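Local coordinates for protein glutathione S-transferase (Bombyx mori, PDB 5ZFG) that metabolises the insecticide diazinon in the silkworm, probably through the glutathione transferase activity expected of its family, at residues Leu15-Ala20 with Asn68-Tyr73; Ala93-Arg98 with His155-Asp160; Lys4-Ser9 with Glu29-Asp34. One frame throughout, in Å; residues are numbered along the deposited sequence. Where two conformers were deposited one is given.

Interaction 1 of 3, residues Leu15-Ala20 with Asn68-Tyr73; sequences LSVRQA and NAILQY. With EDO (1,2-ethanediol), chain G.
Leu71 reaches across to helix 12-23 with a single methyl, CD2, which meets Ala20 and the backbone of Ser16 at once. CD2 lies 3.4 Å from Ala20 CB, tighter than usual for two carbons, and 3.5 Å from Ser16 O, a carbonyl already engaged by Ala20 N within its own helix. The same methyl also rests on Val17 CA. Beside it, Val17 and Ile70 cross at about a right angle, with Val17 CG1 3.6 Å from Ile70 CG2. Ile70 CG1 lies beside the backbone N (chi1 -63°), which puts CG2 anti to that N and against both Val17 methyls.

No hydrogen bond links the segments, whose axes run nearly parallel, 6° apart and 9.6 Å at closest approach. The polar side chains find partners outside the contact: Ser16 OG bonds to Pro12 O and Asn165 ND2, and Gln19 also bonds to Asn165 and to Leu197 O. Arg18, on the far side, gives NE to O1 of an ethanediol molecule, probably from the crystallisation liquor, at 3.0 Å. Pro162 and Leu99 pack on Leu71. Two parallel helices joined by aliphatic side chains on one side of the sheet are characteristic of the thioredoxin-like N-terminal domain of glutathione transferases.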
loop_
_atom_site.group_PDB
_atom_site.type_symbol
_atom_site.label_atom_id
_atom_site.label_comp_id
_atom_site.label_asym_id
_atom_site.label_seq_id
_atom_site.Cartn_x
_atom_site.Cartn_y
_atom_site.Cartn_z
ATOM N N LEU B 15 4.866 -7.022 -13.735
ATOM C CA LEU B 15 4.643 -6.313 -14.991
ATOM C C LEU B 15 4.638 -4.815 -14.772
ATOM O O LEU B 15 5.185 -4.060 -15.581
ATOM C CB LEU B 15 3.328 -6.743 -15.642
ATOM C CG LEU B 15 3.110 -8.260 -15.798
ATOM C CD1 LEU B 15 1.649 -8.552 -16.126
ATOM C CD2 LEU B 15 4.005 -8.816 -16.889
ATOM N N SER B 16 4.034 -4.368 -13.668
ATOM C CA SER B 16 3.928 -2.933 -13.419
ATOM C C SER B 16 5.305 -2.308 -13.238
ATOM O O SER B 16 5.565 -1.205 -13.736
ATOM C CB SER B 16 3.063 -2.681 -12.181
ATOM O OG SER B 16 1.755 -3.169 -12.363
ATOM N N VAL B 17 6.189 -2.990 -12.509
ATOM C CA VAL B 17 7.527 -2.454 -12.300
ATOM C C VAL B 17 8.288 -2.425 -13.623
ATOM O O VAL B 17 8.980 -1.451 -13.934
ATOM C CB VAL B 17 8.288 -3.249 -11.224
ATOM C CG1 VAL B 17 9.750 -2.785 -11.135
ATOM C CG2 VAL B 17 7.624 -3.094 -9.829
ATOM N N ARG B 18 8.119 -3.455 -14.450
ATOM C CA ARG B 18 8.819 -3.448 -15.736
ATOM C C ARG B 18 8.338 -2.307 -16.625
ATOM O O ARG B 18 9.154 -1.635 -17.266
ATOM C CB ARG B 18 8.661 -4.803 -16.429
ATOM C CG ARG B 18 9.464 -5.902 -15.728
ATOM C CD ARG B 18 9.130 -7.304 -16.246
ATOM N NE ARG B 18 9.204 -7.299 -17.699
ATOM C CZ ARG B 18 8.427 -8.015 -18.502
ATOM N NH1 ARG B 18 7.518 -8.844 -18.014
ATOM N NH2 ARG B 18 8.563 -7.892 -19.812
ATOM N N GLN B 19 7.024 -2.076 -16.685
ATOM C CA GLN B 19 6.489 -0.978 -17.484
ATOM C C GLN B 19 7.048 0.366 -17.023
ATOM O O GLN B 19 7.469 1.186 -17.847
ATOM C CB GLN B 19 4.962 -0.984 -17.430
ATOM C CG GLN B 19 4.351 -2.193 -18.120
ATOM C CD GLN B 19 2.873 -2.231 -17.920
ATOM O OE1 GLN B 19 2.385 -2.056 -16.793
ATOM N NE2 GLN B 19 2.133 -2.453 -19.000
ATOM N N ALA B 20 7.105 0.594 -15.708
ATOM C CA ALA B 20 7.680 1.838 -15.208
ATOM C C ALA B 20 9.154 1.982 -15.602
ATOM O O ALA B 20 9.589 3.060 -16.026
ATOM C CB ALA B 20 7.528 1.921 -13.688
ATOM N N ASN B 68 4.615 -1.462 -5.178
ATOM C CA ASN B 68 4.259 -0.044 -5.074
ATOM C C ASN B 68 5.449 0.792 -4.618
ATOM O O ASN B 68 5.724 1.860 -5.175
ATOM C CB ASN B 68 3.094 0.153 -4.111
ATOM C CG ASN B 68 1.779 -0.261 -4.700
ATOM O OD1 ASN B 68 1.701 -0.665 -5.858
ATOM N ND2 ASN B 68 0.726 -0.195 -3.890
ATOM N N ALA B 69 6.163 0.320 -3.599
ATOM C CA ALA B 69 7.344 1.041 -3.124
ATOM C C ALA B 69 8.451 1.049 -4.174
ATOM O O ALA B 69 9.192 2.034 -4.295
ATOM C CB ALA B 69 7.842 0.404 -1.831
ATOM N N ILE B 70 8.589 -0.050 -4.928
ATOM C CA ILE B 70 9.575 -0.076 -6.015
ATOM C C ILE B 70 9.229 0.970 -7.067
ATOM O O ILE B 70 10.104 1.717 -7.528
ATOM C CB ILE B 70 9.672 -1.480 -6.641
ATOM C CG1 ILE B 70 10.175 -2.507 -5.615
ATOM C CG2 ILE B 70 10.626 -1.443 -7.872
ATOM C CD1 ILE B 70 10.049 -3.957 -6.109
ATOM N N LEU B 71 7.942 1.065 -7.439
ATOM C CA LEU B 71 7.509 2.078 -8.402
ATOM C C LEU B 71 7.855 3.486 -7.921
ATOM O O LEU B 71 8.381 4.318 -8.681
ATOM C CB LEU B 71 6.003 1.964 -8.655
ATOM C CG LEU B 71 5.495 0.716 -9.397
ATOM C CD1 LEU B 71 3.984 0.667 -9.417
ATOM C CD2 LEU B 71 6.053 0.722 -10.816
ATOM N N GLN B 72 7.565 3.774 -6.657
ATOM C CA GLN B 72 7.864 5.099 -6.110
ATOM C C GLN B 72 9.367 5.374 -6.094
ATOM O O GLN B 72 9.811 6.491 -6.410
ATOM C CB GLN B 72 7.255 5.204 -4.710
ATOM C CG GLN B 72 5.716 5.174 -4.771
ATOM C CD GLN B 72 5.055 4.795 -3.458
ATOM O OE1 GLN B 72 5.606 4.030 -2.673
ATOM N NE2 GLN B 72 3.847 5.325 -3.226
ATOM N N TYR B 73 10.163 4.353 -5.778
ATOM C CA TYR B 73 11.607 4.535 -5.642
ATOM C C TYR B 73 12.263 4.789 -6.992
ATOM O O TYR B 73 13.112 5.675 -7.112
ATOM C CB TYR B 73 12.215 3.308 -4.975
ATOM C CG TYR B 73 13.736 3.235 -5.054
ATOM C CD1 TYR B 73 14.521 4.098 -4.307
ATOM C CD2 TYR B 73 14.361 2.312 -5.874
ATOM C CE1 TYR B 73 15.903 4.041 -4.368
ATOM C CE2 TYR B 73 15.751 2.250 -5.954
ATOM C CZ TYR B 73 16.508 3.119 -5.190
ATOM O OH TYR B 73 17.886 3.061 -5.236
HETATM C C1 EDO G . 10.588 -5.201 -20.294
HETATM O O1 EDO G . 11.333 -6.088 -19.444
HETATM C C2 EDO G . 10.312 -5.809 -21.672
HETATM O O2 EDO G . 10.388 -4.788 -22.697
#

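Interaction 2 of 3, residues Ala93-Arg98 with His155-Asp160; sequences AIVNHR and HLTIAD
Val95 on helix 89-114 faces Ala159 in the turn that leads into helix 160-172, and their CA atoms, 5.2 Å apart, are the nearest CA pair across the contact. The helical segment is regular, while 155-160 is extended through Thr157 and then turns, Asp160 N bonding back to Thr157 O. This turn is secured by a capping box. Thr157 N donates almost straight to Asp160 OD2 (2.9 Å, 171°), meeting the oxygen nearly along its C-O axis, and Thr157 OG1 accepts a weak bond from Ala159 N. The hydroxyl can do so because chi1 of 65° sets it between its own backbone N and carbonyl carbon.

The two methyls of Val95 divide the turn between them. CG1 packs 3.6 Å from Ile158 CG1, the two side chains meeting at about a right angle, and also touches Ala159 CB; CG2 lies against Thr157, 3.7 Å from OG1. One helical turn on, Arg98 CB sits 3.6 Å from Ala159 CB, after which the arginine bends away to make a cation-pi contact with Tyr142. Ile158 continues onto Leu71, Gln72 and Cys75 of helix 67-78. Asp160 OD1, the other carboxylate oxygen, accepts from Ala151 N and Trp186 NE1.

No direct hydrogen bond crosses the contact. A water instead donates to Arg98 O and to Ala159 O, 2.9 Å from each, tying two backbone carbonyls that cannot bond each other. Polar groups thus shape and cap the turn, while aliphatic packing and one water bridge join it to the helix.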
loop_
_atom_site.group_PDB
_atom_site.type_symbol
_atom_site.label_atom_id
_atom_site.label_comp_id
_atom_site.label_asym_id
_atom_site.label_seq_id
_atom_site.Cartn_x
_atom_site.Cartn_y
_atom_site.Cartn_z
ATOM N N ALA B 93 -0.488 12.756 -3.983
ATOM C CA ALA B 93 -1.404 12.002 -3.125
ATOM C C ALA B 93 -2.412 11.198 -3.937
ATOM O O ALA B 93 -2.781 10.083 -3.544
ATOM C CB ALA B 93 -2.124 12.945 -2.178
ATOM N N ILE B 94 -2.895 11.753 -5.054
ATOM C CA ILE B 94 -3.825 10.995 -5.894
ATOM C C ILE B 94 -3.140 9.744 -6.438
ATOM O O ILE B 94 -3.723 8.649 -6.434
ATOM C CB ILE B 94 -4.398 11.871 -7.027
ATOM C CG1 ILE B 94 -5.115 13.110 -6.454
ATOM C CG2 ILE B 94 -5.398 11.053 -7.879
ATOM C CD1 ILE B 94 -5.426 14.177 -7.504
ATOM N N VAL B 95 -1.888 9.881 -6.894
ATOM C CA VAL B 95 -1.124 8.712 -7.331
ATOM C C VAL B 95 -0.960 7.719 -6.188
ATOM O O VAL B 95 -1.229 6.520 -6.350
ATOM C CB VAL B 95 0.244 9.127 -7.905
ATOM C CG1 VAL B 95 1.097 7.863 -8.203
ATOM C CG2 VAL B 95 0.053 9.965 -9.173
ATOM N N ASN B 96 -0.498 8.199 -5.022
ATOM C CA ASN B 96 -0.302 7.310 -3.880
ATOM C C ASN B 96 -1.594 6.613 -3.503
ATOM O O ASN B 96 -1.588 5.417 -3.190
ATOM C CB ASN B 96 0.241 8.081 -2.679
ATOM C CG ASN B 96 1.696 8.489 -2.846
ATOM O OD1 ASN B 96 2.429 7.964 -3.699
ATOM N ND2 ASN B 96 2.124 9.447 -2.030
ATOM N N HIS B 97 -2.712 7.341 -3.543
ATOM C CA HIS B 97 -3.988 6.720 -3.218
ATOM C C HIS B 97 -4.311 5.588 -4.182
ATOM O O HIS B 97 -4.703 4.487 -3.771
ATOM C CB HIS B 97 -5.128 7.729 -3.266
ATOM C CG HIS B 97 -6.447 7.046 -3.137
ATOM N ND1 HIS B 97 -7.115 6.516 -4.219
ATOM C CD2 HIS B 97 -7.143 6.666 -2.039
ATOM C CE1 HIS B 97 -8.194 5.880 -3.796
ATOM N NE2 HIS B 97 -8.236 5.961 -2.477
ATOM N N ARG B 98 -4.177 5.856 -5.483
ATOM C CA ARG B 98 -4.526 4.844 -6.470
ATOM C C ARG B 98 -3.631 3.612 -6.341
ATOM O O ARG B 98 -4.093 2.486 -6.557
ATOM C CB ARG B 98 -4.458 5.441 -7.886
ATOM C CG ARG B 98 -5.439 6.599 -8.168
ATOM C CD ARG B 98 -6.912 6.206 -8.056
ATOM N NE ARG B 98 -7.751 7.309 -8.529
ATOM C CZ ARG B 98 -8.176 8.310 -7.766
ATOM N NH1 ARG B 98 -7.881 8.348 -6.471
ATOM N NH2 ARG B 98 -8.905 9.281 -8.300
ATOM N N HIS B 155 -2.538 12.690 -17.568
ATOM C CA HIS B 155 -1.394 12.039 -18.180
ATOM C C HIS B 155 -1.106 10.748 -17.423
ATOM O O HIS B 155 -1.557 10.559 -16.287
ATOM C CB HIS B 155 -0.157 12.945 -18.168
ATOM C CG HIS B 155 0.302 13.310 -16.794
ATOM N ND1 HIS B 155 -0.103 14.461 -16.155
ATOM C CD2 HIS B 155 1.125 12.670 -15.932
ATOM C CE1 HIS B 155 0.455 14.517 -14.958
ATOM N NE2 HIS B 155 1.205 13.441 -14.799
ATOM N N LEU B 156 -0.337 9.874 -18.070
ATOM C CA LEU B 156 0.054 8.598 -17.472
ATOM C C LEU B 156 0.901 8.812 -16.220
ATOM O O LEU B 156 1.777 9.684 -16.186
ATOM C CB LEU B 156 0.837 7.765 -18.494
ATOM C CG LEU B 156 1.100 6.287 -18.157
ATOM C CD1 LEU B 156 -0.156 5.456 -18.325
ATOM C CD2 LEU B 156 2.253 5.704 -18.967
ATOM N N THR B 157 0.617 8.027 -15.167
ATOM C CA THR B 157 1.439 8.021 -13.957
ATOM C C THR B 157 1.682 6.576 -13.524
ATOM O O THR B 157 1.075 5.640 -14.051
ATOM C CB THR B 157 0.797 8.796 -12.795
ATOM O OG1 THR B 157 -0.410 8.143 -12.390
ATOM C CG2 THR B 157 0.482 10.252 -13.176
ATOM N N ILE B 158 2.564 6.389 -12.533
ATOM C CA ILE B 158 2.795 5.032 -12.033
ATOM C C ILE B 158 1.524 4.425 -11.444
ATOM O O ILE B 158 1.445 3.209 -11.295
ATOM C CB ILE B 158 3.943 4.954 -10.990
ATOM C CG1 ILE B 158 3.710 5.866 -9.775
ATOM C CG2 ILE B 158 5.330 5.191 -11.644
ATOM C CD1 ILE B 158 4.772 5.669 -8.668
ATOM N N ALA B 159 0.528 5.245 -11.086
ATOM C CA ALA B 159 -0.728 4.689 -10.588
ATOM C C ALA B 159 -1.444 3.876 -11.659
ATOM O O ALA B 159 -2.217 2.964 -11.336
ATOM C CB ALA B 159 -1.634 5.816 -10.084
ATOM N N ASP B 160 -1.186 4.167 -12.937
ATOM C CA ASP B 160 -1.904 3.473 -14.000
ATOM C C ASP B 160 -1.485 2.010 -14.127
ATOM O O ASP B 160 -2.338 1.148 -14.351
ATOM C CB ASP B 160 -1.691 4.194 -15.324
ATOM C CG ASP B 160 -2.464 5.472 -15.387
ATOM O OD1 ASP B 160 -3.709 5.376 -15.488
ATOM O OD2 ASP B 160 -1.841 6.554 -15.275
HETATM O O HOH W 1 -2.378 1.638 -8.786
#

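Interaction 3 of 3, residues Lys4-Ser9 with Glu29-Asp34; sequences KLYAVS and ELINVD
Tyr6 and Ile31 share a chi1 of -64°, which places Tyr6 CG and Ile31 CG1 beside their own backbone N atoms and leaves the two side chains lying side by side, pointing the same way. Ile31 chi2, an unusual 112°, swings CD1 over one face of the phenol ring, 3.7 Å from its centroid and 18° off the normal, a CH-pi contact. Ile31 CG2 meets Tyr6 CD1 at 3.5 Å, and Val33 CG2 comes in at the ring edge near Tyr6 CB. Lys4 and Glu29 lie on the same face of the sheet as Tyr6 and Ile31; a water donates to Glu29 OE2, but its very short approach to Lys4 NZ is doubtful. On the sheet face of Leu5 and Ala7, Leu30 CD1 touches Ala7 CB at 3.8 Å.

Beneath these groups the strands pair in parallel, with four backbone bonds: Leu5 N to Glu29 O, Ile31 N to Leu5 O, Ala7 N to Ile31 O and Val33 N to Ala7 O. Val33 N to Ala7 O is the shortest, at 2.8 Å.

Strand 29-32 is outermost in this chain's sheet, while strand 3-7 has strand 56-59 as its other neighbour through Lys4 with Asp58 and Tyr6 with Val56. Helix 12-23 connects the pair as a beta-alpha-beta crossover, covering Leu5 and Leu30 with Val17 and Arg18; Tyr45 and Met48 of helix 43-48 pack on Tyr6 on the other side of the sheet from helix 12-23.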
loop_
_atom_site.group_PDB
_atom_site.type_symbol
_atom_site.label_atom_id
_atom_site.label_comp_id
_atom_site.label_asym_id
_atom_site.label_seq_id
_atom_site.Cartn_x
_atom_site.Cartn_y
_atom_site.Cartn_z
ATOM N N LYS B 4 18.879 -4.723 -10.928
ATOM C CA LYS B 4 18.386 -6.076 -11.159
ATOM C C LYS B 4 16.965 -6.211 -10.628
ATOM O O LYS B 4 16.697 -5.844 -9.479
ATOM C CB LYS B 4 19.292 -7.099 -10.484
ATOM C CG LYS B 4 20.738 -7.108 -11.036
ATOM C CD LYS B 4 21.545 -8.238 -10.421
ATOM C CE LYS B 4 23.035 -8.036 -10.635
ATOM N NZ LYS B 4 23.776 -9.271 -10.253
ATOM N N LEU B 5 16.071 -6.747 -11.456
ATOM C CA LEU B 5 14.686 -7.000 -11.051
ATOM C C LEU B 5 14.393 -8.492 -11.088
ATOM O O LEU B 5 14.452 -9.116 -12.155
ATOM C CB LEU B 5 13.699 -6.265 -11.954
ATOM C CG LEU B 5 12.237 -6.467 -11.578
ATOM C CD1 LEU B 5 11.924 -5.720 -10.278
ATOM C CD2 LEU B 5 11.322 -5.988 -12.705
ATOM N N TYR B 6 14.028 -9.042 -9.937
ATOM C CA TYR B 6 13.556 -10.419 -9.835
ATOM C C TYR B 6 12.038 -10.426 -9.981
ATOM O O TYR B 6 11.332 -9.845 -9.153
ATOM C CB TYR B 6 13.999 -11.030 -8.506
ATOM C CG TYR B 6 15.511 -11.125 -8.414
ATOM C CD1 TYR B 6 16.163 -12.315 -8.705
ATOM C CD2 TYR B 6 16.287 -10.014 -8.086
ATOM C CE1 TYR B 6 17.543 -12.407 -8.644
ATOM C CE2 TYR B 6 17.679 -10.094 -8.021
ATOM C CZ TYR B 6 18.298 -11.299 -8.299
ATOM O OH TYR B 6 19.681 -11.398 -8.250
ATOM N N ALA B 7 11.543 -11.059 -11.045
ATOM C CA ALA B 7 10.151 -10.914 -11.463
ATOM C C ALA B 7 9.621 -12.258 -11.948
ATOM O O ALA B 7 10.390 -13.197 -12.169
ATOM C CB ALA B 7 10.023 -9.863 -12.579
ATOM N N VAL B 8 8.295 -12.347 -12.135
ATOM C CA VAL B 8 7.663 -13.521 -12.725
ATOM C C VAL B 8 6.834 -13.077 -13.927
ATOM O O VAL B 8 6.199 -12.016 -13.905
ATOM C CB VAL B 8 6.819 -14.297 -11.680
ATOM C CG1 VAL B 8 5.535 -13.549 -11.292
ATOM C CG2 VAL B 8 6.512 -15.700 -12.178
ATOM N N SER B 9 6.841 -13.907 -14.974
ATOM C CA SER B 9 6.333 -13.535 -16.292
ATOM C C SER B 9 4.833 -13.290 -16.340
ATOM O O SER B 9 4.364 -12.615 -17.264
ATOM C CB SER B 9 6.685 -14.635 -17.295
ATOM O OG SER B 9 6.021 -15.839 -16.935
ATOM N N GLU B 29 18.546 -5.386 -15.579
ATOM C CA GLU B 29 18.619 -6.808 -15.888
ATOM C C GLU B 29 17.402 -7.502 -15.286
ATOM O O GLU B 29 17.087 -7.290 -14.112
ATOM C CB GLU B 29 19.902 -7.427 -15.334
ATOM C CG GLU B 29 19.943 -8.958 -15.437
ATOM C CD GLU B 29 21.257 -9.560 -14.948
ATOM O OE1 GLU B 29 22.327 -9.047 -15.335
ATOM O OE2 GLU B 29 21.216 -10.546 -14.184
ATOM N N LEU B 30 16.720 -8.306 -16.100
ATOM C CA LEU B 30 15.547 -9.067 -15.689
ATOM C C LEU B 30 15.953 -10.482 -15.295
ATOM O O LEU B 30 16.628 -11.179 -16.063
ATOM C CB LEU B 30 14.520 -9.115 -16.818
ATOM C CG LEU B 30 13.269 -9.994 -16.650
ATOM C CD1 LEU B 30 12.465 -9.529 -15.433
ATOM C CD2 LEU B 30 12.410 -9.929 -17.885
ATOM N N ILE B 31 15.542 -10.904 -14.105
ATOM C CA ILE B 31 15.719 -12.281 -13.657
ATOM C C ILE B 31 14.334 -12.887 -13.517
ATOM O O ILE B 31 13.541 -12.459 -12.667
ATOM C CB ILE B 31 16.500 -12.372 -12.338
ATOM C CG1 ILE B 31 17.921 -11.846 -12.517
ATOM C CG2 ILE B 31 16.542 -13.826 -11.851
ATOM C CD1 ILE B 31 18.200 -10.575 -11.785
ATOM N N ASN B 32 14.041 -13.876 -14.358
ATOM C CA ASN B 32 12.779 -14.598 -14.314
ATOM C C ASN B 32 12.861 -15.616 -13.194
ATOM O O ASN B 32 13.622 -16.582 -13.288
ATOM C CB ASN B 32 12.519 -15.287 -15.648
ATOM C CG ASN B 32 12.156 -14.318 -16.729
ATOM O OD1 ASN B 32 11.121 -13.656 -16.649
ATOM N ND2 ASN B 32 13.008 -14.216 -17.756
ATOM N N VAL B 33 12.091 -15.401 -12.133
ATOM C CA VAL B 33 12.144 -16.283 -10.973
ATOM C C VAL B 33 11.377 -17.556 -11.310
ATOM O O VAL B 33 10.279 -17.501 -11.880
ATOM C CB VAL B 33 11.572 -15.578 -9.730
ATOM C CG1 VAL B 33 11.382 -16.564 -8.560
ATOM C CG2 VAL B 33 12.481 -14.414 -9.309
ATOM N N ASP B 34 11.961 -18.708 -10.979
ATOM C CA ASP B 34 11.343 -19.991 -11.318
ATOM C C ASP B 34 10.315 -20.321 -10.243
ATOM O O ASP B 34 10.623 -20.967 -9.247
ATOM C CB ASP B 34 12.391 -21.089 -11.444
ATOM C CG ASP B 34 11.844 -22.339 -12.118
ATOM O OD1 ASP B 34 10.603 -22.555 -12.089
ATOM O OD2 ASP B 34 12.662 -23.108 -12.672
HETATM O O HOH W 2 23.015 -10.853 -12.062
#

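Overall arrangement
Interactions 1 and 3 belong to the same N-terminal domain and share helix 12-23, which packs on helix 67-78 in interaction 1 and connects the two paired strands of interaction 3; Val17 and Arg18 touch Leu5. Interaction 2 lies in the C-terminal domain but meets interaction 1 where Ile158 packs near Leu71 and Gln72 probably bonds Asn96. Interactions 1 and 2 are buried, held mainly by aliphatic packing, with one bridging water in interaction 2, and both touch the second subunit. Interaction 3, about 24 Å from interaction 2 between centres, is partly exposed and relies on backbone hydrogen bonds, with oppositely charged Lys4 and Glu29 near each other at its rim but their charged atoms not in contact.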